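Local coordinates for ER-derived vesicles protein ERV41 (Saccharomyces cerevisiae, PDB 3ZLC), which travels in COPII-coated vesicles, helps carry a subset of secretory proteins from the endoplasmic reticulum to the Golgi, and assists retrograde transport back, at residues 24-29 with 234-239. Residues are numbered along the deposited sequence; the frame is centred on the assembly and turned at random. Where two conformers were deposited one is given.
Sequences MDIYVN and IFFKYN
Met24 and Ile26, which both reach Phe236, flank an Asp25 turned the other way, where its OD1 accepts hydrogen bonds from Asn159 ND2 and His118 NE2. On the inner side no hydrogen bond joins 24-29 to 234-239; the contact is apolar. Met24 and Ile26 were each modelled in two conformers; in the one described here Ile26 CD1 presses at the centre of the contact on the leading end of the Phe236 ring, 3.5 Å from CZ and 3.8 Å from CE1 of Phe236, approaching obliquely. The extended second torsion of Ile26 (chi2 180°) carries that methyl outward to meet a ring coming from the opposite direction. These strands belong to two beta-sheets packed face to face as a sandwich in the lumenal domain. The strand segments run nearly antiparallel, at 155°, with their axes 11.5 Å apart, so side chains alone bridge the space. Met24 SD makes a Met-aromatic contact, 5.1 Å from the centroid of the Phe236 ring and 41° off its normal. Phe161 stacks on Phe236, and Tyr191 meets the same ring. Farther along, Val28 CG2 lies 4.2 Å from Ile234 CD1, two buried branched side chains touching through their methyls.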
loop_
_atom_site.group_PDB
_atom_site.type_symbol
_atom_site.label_atom_id
_atom_site.label_comp_id
_atom_site.label_asym_id
_atom_site.label_seq_id
_atom_site.Cartn_x
_atom_site.Cartn_y
_atom_site.Cartn_z
ATOM N N MET A 24 -2.773 -2.338 5.857
ATOM C CA MET A 24 -1.613 -2.408 4.977
ATOM C C MET A 24 -0.631 -3.501 5.417
ATOM O O MET A 24 -0.390 -3.680 6.604
ATOM C CB MET A 24 -0.908 -1.048 4.974
ATOM C CG MET A 24 -0.112 -0.766 3.727
ATOM S SD MET A 24 0.835 0.771 3.794
ATOM C CE MET A 24 0.777 1.105 5.559
ATOM N N ASP A 25 -0.055 -4.204 4.456
ATOM C CA ASP A 25 0.995 -5.156 4.748
ATOM C C ASP A 25 1.842 -5.091 3.500
ATOM O O ASP A 25 1.412 -5.513 2.426
ATOM C CB ASP A 25 0.429 -6.561 4.967
ATOM C CG ASP A 25 1.507 -7.542 5.423
ATOM O OD1 ASP A 25 2.555 -7.639 4.738
ATOM O OD2 ASP A 25 1.334 -8.169 6.478
ATOM N N ILE A 26 3.014 -4.471 3.616
ATOM C CA ILE A 26 3.864 -4.168 2.461
ATOM C C ILE A 26 5.328 -4.508 2.784
ATOM O O ILE A 26 5.737 -4.383 3.941
ATOM C CB ILE A 26 3.722 -2.660 2.099
ATOM C CG1 ILE A 26 2.263 -2.358 1.732
ATOM C CG2 ILE A 26 4.639 -2.249 0.948
ATOM C CD1 ILE A 26 2.010 -0.930 1.357
ATOM N N TYR A 27 6.103 -4.935 1.780
ATOM C CA TYR A 27 7.549 -5.087 1.950
ATOM C C TYR A 27 8.135 -3.942 1.140
ATOM O O TYR A 27 7.722 -3.722 0.007
ATOM C CB TYR A 27 8.064 -6.407 1.358
ATOM C CG TYR A 27 7.485 -7.683 1.950
ATOM C CD1 TYR A 27 6.990 -7.724 3.253
ATOM C CD2 TYR A 27 7.435 -8.845 1.197
ATOM C CE1 TYR A 27 6.469 -8.913 3.788
ATOM C CE2 TYR A 27 6.919 -10.028 1.714
ATOM C CZ TYR A 27 6.433 -10.056 3.007
ATOM O OH TYR A 27 5.923 -11.234 3.522
ATOM N N VAL A 28 9.072 -3.203 1.719
ATOM C CA VAL A 28 9.782 -2.139 0.994
ATOM C C VAL A 28 11.261 -2.517 0.944
ATOM O O VAL A 28 11.806 -2.983 1.945
ATOM C CB VAL A 28 9.646 -0.768 1.710
ATOM C CG1 VAL A 28 10.386 0.324 0.932
ATOM C CG2 VAL A 28 8.163 -0.379 1.860
ATOM N N ASN A 29 11.904 -2.315 -0.209
ATOM C CA ASN A 29 13.317 -2.690 -0.423
ATOM C C ASN A 29 14.282 -1.676 0.202
ATOM O O ASN A 29 15.352 -1.395 -0.345
ATOM C CB ASN A 29 13.559 -2.818 -1.941
ATOM C CG ASN A 29 14.833 -3.573 -2.317
ATOM O OD1 ASN A 29 15.133 -3.678 -3.507
ATOM N ND2 ASN A 29 15.575 -4.111 -1.329
ATOM N N ILE A 234 6.498 5.855 -2.184
ATOM C CA ILE A 234 5.347 5.059 -2.563
ATOM C C ILE A 234 4.140 5.772 -1.970
ATOM O O ILE A 234 4.071 5.980 -0.754
ATOM C CB ILE A 234 5.447 3.629 -1.993
ATOM C CG1 ILE A 234 6.694 2.912 -2.534
ATOM C CG2 ILE A 234 4.193 2.821 -2.361
ATOM C CD1 ILE A 234 7.131 1.695 -1.695
ATOM N N PHE A 235 3.195 6.157 -2.827
ATOM C CA PHE A 235 2.066 6.985 -2.392
ATOM C C PHE A 235 0.719 6.350 -2.715
ATOM O O PHE A 235 0.471 5.923 -3.850
ATOM C CB PHE A 235 2.141 8.359 -3.065
ATOM C CG PHE A 235 3.424 9.126 -2.769
ATOM C CD1 PHE A 235 4.588 8.880 -3.497
ATOM C CD2 PHE A 235 3.452 10.109 -1.787
ATOM C CE1 PHE A 235 5.768 9.591 -3.231
ATOM C CE2 PHE A 235 4.630 10.834 -1.518
ATOM C CZ PHE A 235 5.782 10.572 -2.242
ATOM N N PHE A 236 -0.158 6.305 -1.722
ATOM C CA PHE A 236 -1.510 5.790 -1.933
ATOM C C PHE A 236 -2.486 6.944 -1.784
ATOM O O PHE A 236 -2.709 7.425 -0.672
ATOM C CB PHE A 236 -1.834 4.739 -0.881
ATOM C CG PHE A 236 -0.933 3.522 -0.933
ATOM C CD1 PHE A 236 0.249 3.481 -0.207
ATOM C CD2 PHE A 236 -1.286 2.406 -1.697
ATOM C CE1 PHE A 236 1.081 2.344 -0.235
ATOM C CE2 PHE A 236 -0.463 1.269 -1.733
ATOM C CZ PHE A 236 0.722 1.240 -1.002
ATOM N N LYS A 237 -3.034 7.420 -2.894
ATOM C CA LYS A 237 -4.051 8.461 -2.823
ATOM C C LYS A 237 -5.400 7.781 -2.741
ATOM O O LYS A 237 -5.639 6.754 -3.400
ATOM C CB LYS A 237 -3.992 9.376 -4.046
ATOM C CG LYS A 237 -2.655 10.081 -4.208
ATOM C CD LYS A 237 -2.840 11.580 -4.393
ATOM C CE LYS A 237 -1.501 12.271 -4.637
ATOM N NZ LYS A 237 -1.638 13.751 -4.787
ATOM N N TYR A 238 -6.281 8.310 -1.900
ATOM C CA TYR A 238 -7.595 7.686 -1.785
ATOM C C TYR A 238 -8.712 8.709 -1.746
ATOM O O TYR A 238 -8.558 9.809 -1.213
ATOM C CB TYR A 238 -7.659 6.745 -0.565
ATOM C CG TYR A 238 -7.120 7.360 0.712
ATOM C CD1 TYR A 238 -7.932 8.162 1.504
ATOM C CD2 TYR A 238 -5.808 7.137 1.129
ATOM C CE1 TYR A 238 -7.469 8.720 2.673
ATOM C CE2 TYR A 238 -5.326 7.709 2.318
ATOM C CZ TYR A 238 -6.168 8.498 3.079
ATOM O OH TYR A 238 -5.739 9.092 4.256
ATOM N N ASN A 239 -9.833 8.351 -2.357
ATOM C CA ASN A 239 -11.045 9.140 -2.215
ATOM C C ASN A 239 -12.221 8.185 -2.085
ATOM O O ASN A 239 -12.127 7.012 -2.472
ATOM C CB ASN A 239 -11.248 10.074 -3.401
ATOM C CG ASN A 239 -12.056 11.290 -3.028
ATOM O OD1 ASN A 239 -12.787 11.275 -2.020
ATOM N ND2 ASN A 239 -11.930 12.358 -3.814
#